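Local atomic coordinates of pectinesterase (Aspergillus niger, PDB entry 5C1E), a protein that hydrolyses the methyl esters of pectin, releasing methanol and leaving galacturonate, and is probably involved in the maceration and soft-rotting of plant tissue. Residues A[151-157]-A[171-177]; A[180-186]-A[216-221]. One frame throughout, in Å; residues are numbered along the deposited sequence.

Contact 1: A[151-157]-A[171-177]; sequences YSNCMIE and FGECDIV
Y151 and F171 both turn CG anti to the carbonyl carbon (chi1 -65° and -63°), and since they pair in parallel register this shared torsion lays their side chains next to each other, pointing the same way. Their planes are 25° apart but slid, the ring centroids of Y151 and F171 being 4.9 Å apart, so overlap is slight: F171 CE1 lies over one face of the Y151 ring, offset toward its rim, and F171 CD1 comes 3.6 Å from Y151 CB. F130, on the neighbouring strand 128-131, stacks with Y151, so that the aromatic side chains of three successive coils adjoin. I156 meets this layer nearly at a right angle to F171, its CD1 3.9 Å from F171 CD1 and also touching C174 CB.

Between the strand pairs the chain turns, with N153 and E173 at equivalent positions and both in left-handed helical conformation. Their side chains run alongside, carboxylate and amide almost perpendicular. N153 ND2 donates to the anti side of E173 OE1 at 3.1 Å, from out of the carboxylate plane, and to S152 OG at 2.9 Å, so two bonds restrain the amide. Just beyond, the backbone N of C154 donates to C174 SG at 3.5 Å, linking the two turns at a thiol. On the face opposite I156, the bent chain of M155 brings SD to 3.6 Å from V177 CG2.

Such a repeated turn joining two parallel sheets is a hallmark of the parallel beta-helix. Backbone bonds on both sides of it, from G172 N to Y151 O and from V177 N to I156 O, keep the coils in step. The chemistry is thus divided: Y151, F171 and I156 pack on the inner face, M155 and V177 on the other, and the amide-carboxylate pair lies at the more exposed turn.

Contact 2: A[180-186]-A[216-221]; sequences GAGAITA and EVYLGR. With ACT (acetate ion), chain M.
G182 O lies at the edge of the Y218 ring, near its plane, 4.0 Å from CD2. The other flat group, the R221 guanidinium, has A183 CB obliquely placed beside it and an acetate oxygen at its edge, where NH1 donates to acetate O at 3.0 Å. This acetate probably came from the crystallisation liquor. R221 NE forms a salt bridge with D161, the predicted active-site residue, consistent with the arginine-aspartate pair of pectin methylesterases. R221 reaches out from a first torsion of 62°, CG lying between the backbone N and the carbonyl carbon; the chain is then extended to NE, and its CG passes A183 CB at 3.7 Å.

These segments are neighbouring coils of the parallel beta-helix, and both turn a corner, at I184 and L219, beside the parallel bridges of A183 with Y218 and T185 with G220. At the corner itself I184 N donates to Y218 O at 2.8 Å; one residue on, L219 O accepts twice from T185: OG1 approaches at 2.9 Å, only modestly tilted from the carbonyl plane, whereas the backbone N stands 41° out of it. Y231 OH adds a further bond to this buried carbonyl.

T185 OG1 also accepts from a water that donates to R221 O at 2.7 Å, bridging the strands just past R221 N, which is itself bonded to T185 O. Toward the interior I184 CG1 packs obliquely on V217 CG1 at 3.8 Å, with I176 and S178 of the preceding strand beside I184.

In the fold
Contact 1 comes first along the chain: 151-157 meets 171-177 after the intervening residues, which include D161 and strand 163-165, complete a coil. The chain then leaves strand 175-178 and enters 180-186 directly, starting contact 2, whose loop carries strands 198-201 and 204-207 before 216-221 closes it. The two loops follow in series, neither nesting nor crossing. Contact 1 spans one corner of the beta-helix, pairing successive coils in the two sheets that meet there, 148-152 beside 168-172 and 155-158 beside 175-178; contact 2 sets 182-187 beside 217-220 in a third sheet. They touch inside, where I176 CG2 is 3.8 Å from I184 CG2. D161, from the first loop, meets R221 of contact 2.

Contact 1: A[151-157]-A[171-177]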
# COMPACT_ATOMS: atom_id res chain seq x y z
N TYR A 151 -0.49 2.83 6.26
CA TYR A 151 -1.18 3.45 5.13
C TYR A 151 -2.49 4.02 5.65
O TYR A 151 -3.31 3.28 6.18
CB TYR A 151 -1.47 2.43 4.00
CG TYR A 151 -0.22 1.89 3.34
CD1 TYR A 151 0.58 0.96 3.99
CD2 TYR A 151 0.16 2.31 2.07
CE1 TYR A 151 1.74 0.48 3.40
CE2 TYR A 151 1.31 1.83 1.46
CZ TYR A 151 2.11 0.93 2.14
OH TYR A 151 3.25 0.44 1.55
N SER A 152 -2.69 5.33 5.48
CA SER A 152 -3.91 5.99 5.92
C SER A 152 -4.58 6.77 4.80
O SER A 152 -3.94 7.58 4.14
CB SER A 152 -3.63 6.97 7.07
OG SER A 152 -4.87 7.47 7.54
N ASN A 153 -5.88 6.57 4.63
CA ASN A 153 -6.64 7.33 3.63
C ASN A 153 -6.05 7.23 2.23
O ASN A 153 -6.05 8.19 1.44
CB ASN A 153 -6.80 8.78 4.06
CG ASN A 153 -7.77 8.91 5.21
OD1 ASN A 153 -8.96 9.10 5.01
ND2 ASN A 153 -7.27 8.73 6.44
N CYS A 154 -5.57 6.02 1.92
CA CYS A 154 -5.01 5.73 0.63
C CYS A 154 -6.02 4.94 -0.21
O CYS A 154 -7.03 4.42 0.31
CB CYS A 154 -3.72 4.92 0.76
SG CYS A 154 -2.33 5.82 1.52
N MET A 155 -5.73 4.86 -1.50
CA MET A 155 -6.50 4.06 -2.43
C MET A 155 -5.53 3.05 -3.00
O MET A 155 -4.52 3.44 -3.60
CB MET A 155 -7.07 4.97 -3.52
CG MET A 155 -8.18 4.37 -4.36
SD MET A 155 -7.70 3.04 -5.47
CE MET A 155 -6.46 3.83 -6.51
N ILE A 156 -5.82 1.76 -2.79
CA ILE A 156 -4.98 0.68 -3.33
C ILE A 156 -5.83 -0.13 -4.31
O ILE A 156 -6.84 -0.73 -3.91
CB ILE A 156 -4.40 -0.25 -2.23
CG1 ILE A 156 -3.60 0.56 -1.23
CG2 ILE A 156 -3.43 -1.27 -2.83
CD1 ILE A 156 -4.35 0.85 0.04
N GLU A 157 -5.38 -0.15 -5.56
CA GLU A 157 -6.15 -0.79 -6.64
C GLU A 157 -5.38 -1.88 -7.35
O GLU A 157 -4.20 -1.71 -7.70
CB GLU A 157 -6.61 0.25 -7.66
CG GLU A 157 -7.56 -0.32 -8.70
CD GLU A 157 -8.26 0.72 -9.56
OE1 GLU A 157 -9.13 0.32 -10.36
OE2 GLU A 157 -7.95 1.92 -9.47
N PHE A 171 -3.41 -0.84 7.43
CA PHE A 171 -4.17 -0.02 6.48
C PHE A 171 -5.36 0.56 7.21
O PHE A 171 -6.21 -0.18 7.68
CB PHE A 171 -4.66 -0.84 5.30
CG PHE A 171 -3.55 -1.41 4.47
CD1 PHE A 171 -3.04 -0.70 3.41
CD2 PHE A 171 -3.06 -2.68 4.73
CE1 PHE A 171 -2.02 -1.22 2.63
CE2 PHE A 171 -2.04 -3.21 3.95
CZ PHE A 171 -1.52 -2.48 2.90
N GLY A 172 -5.38 1.88 7.35
CA GLY A 172 -6.44 2.56 8.08
C GLY A 172 -7.22 3.48 7.16
O GLY A 172 -6.65 4.33 6.46
N GLU A 173 -8.54 3.35 7.18
CA GLU A 173 -9.41 4.23 6.40
C GLU A 173 -8.99 4.32 4.93
O GLU A 173 -9.01 5.40 4.35
CB GLU A 173 -9.44 5.63 7.02
CG GLU A 173 -10.04 5.68 8.41
CD GLU A 173 -9.87 7.03 9.11
OE1 GLU A 173 -9.40 8.03 8.51
OE2 GLU A 173 -10.20 7.09 10.31
N CYS A 174 -8.63 3.19 4.33
CA CYS A 174 -8.25 3.13 2.93
C CYS A 174 -9.39 2.60 2.09
O CYS A 174 -10.24 1.82 2.56
CB CYS A 174 -7.03 2.23 2.73
SG CYS A 174 -5.51 2.85 3.45
N ASP A 175 -9.39 3.00 0.82
CA ASP A 175 -10.26 2.39 -0.16
C ASP A 175 -9.43 1.34 -0.87
O ASP A 175 -8.40 1.66 -1.46
CB ASP A 175 -10.83 3.43 -1.14
CG ASP A 175 -11.93 4.29 -0.52
OD1 ASP A 175 -12.64 3.84 0.40
OD2 ASP A 175 -12.07 5.45 -0.95
N ILE A 176 -9.88 0.10 -0.79
CA ILE A 176 -9.20 -1.02 -1.40
C ILE A 176 -10.11 -1.47 -2.54
O ILE A 176 -11.24 -1.94 -2.30
CB ILE A 176 -8.91 -2.10 -0.36
CG1 ILE A 176 -7.90 -1.57 0.66
CG2 ILE A 176 -8.43 -3.39 -1.01
CD1 ILE A 176 -7.74 -2.41 1.90
N VAL A 177 -9.63 -1.29 -3.76
CA VAL A 177 -10.46 -1.30 -4.97
C VAL A 177 -10.00 -2.40 -5.92
O VAL A 177 -8.91 -2.32 -6.47
CB VAL A 177 -10.39 0.06 -5.68
CG1 VAL A 177 -11.33 0.10 -6.89
CG2 VAL A 177 -10.71 1.20 -4.71

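Contact 2: A[180-186]-A[216-221]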
# COMPACT_ATOMS: atom_id res chain seq x y z
N GLY A 180 -10.38 -6.48 -11.02
CA GLY A 180 -10.39 -7.80 -11.65
C GLY A 180 -10.56 -8.86 -10.59
O GLY A 180 -10.46 -8.57 -9.40
N ALA A 181 -10.83 -10.09 -11.01
CA ALA A 181 -11.01 -11.20 -10.09
C ALA A 181 -9.65 -11.67 -9.53
O ALA A 181 -8.63 -11.73 -10.25
CB ALA A 181 -11.70 -12.35 -10.81
N GLY A 182 -9.64 -12.02 -8.24
CA GLY A 182 -8.42 -12.45 -7.58
C GLY A 182 -8.47 -12.27 -6.08
O GLY A 182 -9.53 -12.00 -5.50
N ALA A 183 -7.33 -12.49 -5.43
CA ALA A 183 -7.22 -12.33 -3.98
C ALA A 183 -6.55 -11.00 -3.68
O ALA A 183 -5.59 -10.63 -4.33
CB ALA A 183 -6.43 -13.47 -3.38
N ILE A 184 -7.08 -10.28 -2.69
CA ILE A 184 -6.56 -8.96 -2.39
C ILE A 184 -5.17 -9.07 -1.74
O ILE A 184 -4.23 -8.45 -2.19
CB ILE A 184 -7.49 -8.19 -1.45
CG1 ILE A 184 -8.82 -7.90 -2.14
CG2 ILE A 184 -6.85 -6.88 -1.04
CD1 ILE A 184 -9.93 -7.45 -1.22
N THR A 185 -5.07 -9.86 -0.67
CA THR A 185 -3.79 -10.00 0.05
C THR A 185 -3.06 -11.30 -0.28
O THR A 185 -3.68 -12.34 -0.49
CB THR A 185 -3.94 -9.89 1.59
OG1 THR A 185 -4.71 -10.99 2.13
CG2 THR A 185 -4.55 -8.57 1.97
N ALA A 186 -1.74 -11.23 -0.29
CA ALA A 186 -0.91 -12.41 -0.40
C ALA A 186 0.31 -12.29 0.51
O ALA A 186 1.41 -11.94 0.07
CB ALA A 186 -0.51 -12.63 -1.86
N GLU A 216 -16.41 -12.61 -6.82
CA GLU A 216 -15.21 -13.05 -7.53
C GLU A 216 -13.90 -12.62 -6.87
O GLU A 216 -12.82 -12.83 -7.43
CB GLU A 216 -15.23 -12.51 -8.97
CG GLU A 216 -16.44 -12.96 -9.75
CD GLU A 216 -16.36 -12.64 -11.23
OE1 GLU A 216 -15.49 -11.86 -11.65
OE2 GLU A 216 -17.20 -13.19 -11.96
N VAL A 217 -13.99 -12.00 -5.70
CA VAL A 217 -12.80 -11.47 -5.04
C VAL A 217 -12.63 -12.19 -3.70
O VAL A 217 -13.61 -12.45 -2.98
CB VAL A 217 -12.86 -9.93 -4.88
CG1 VAL A 217 -11.67 -9.38 -4.12
CG2 VAL A 217 -12.91 -9.26 -6.25
N TYR A 218 -11.39 -12.50 -3.37
CA TYR A 218 -11.07 -13.10 -2.08
C TYR A 218 -10.29 -12.12 -1.22
O TYR A 218 -9.53 -11.29 -1.72
CB TYR A 218 -10.26 -14.38 -2.28
CG TYR A 218 -11.04 -15.47 -2.99
CD1 TYR A 218 -11.84 -16.35 -2.29
CD2 TYR A 218 -10.96 -15.61 -4.37
CE1 TYR A 218 -12.56 -17.35 -2.94
CE2 TYR A 218 -11.67 -16.60 -5.03
CZ TYR A 218 -12.46 -17.47 -4.31
OH TYR A 218 -13.16 -18.45 -4.98
N LEU A 219 -10.49 -12.22 0.08
CA LEU A 219 -9.81 -11.37 1.03
C LEU A 219 -8.30 -11.64 0.99
O LEU A 219 -7.47 -10.74 1.22
CB LEU A 219 -10.37 -11.64 2.43
CG LEU A 219 -11.85 -11.28 2.65
CD1 LEU A 219 -12.32 -11.86 3.97
CD2 LEU A 219 -12.07 -9.77 2.60
N GLY A 220 -7.95 -12.88 0.67
CA GLY A 220 -6.56 -13.22 0.55
C GLY A 220 -6.30 -14.67 0.21
O GLY A 220 -7.22 -15.51 0.20
N ARG A 221 -5.03 -14.93 -0.08
CA ARG A 221 -4.51 -16.28 -0.17
C ARG A 221 -3.07 -16.28 0.35
O ARG A 221 -2.41 -15.23 0.37
CB ARG A 221 -4.64 -16.81 -1.59
CG ARG A 221 -3.86 -16.01 -2.63
CD ARG A 221 -4.10 -16.57 -4.02
NE ARG A 221 -3.17 -16.00 -4.98
CZ ARG A 221 -2.76 -16.62 -6.09
NH1 ARG A 221 -3.19 -17.83 -6.37
NH2 ARG A 221 -1.90 -16.03 -6.90
C ACT M . -0.59 -20.31 -7.34
O ACT M . -1.45 -19.69 -8.01
OXT ACT M . -0.88 -21.30 -6.62
CH3 ACT M . 0.84 -19.85 -7.40
O HOH W 1 -2.82 -13.40 2.38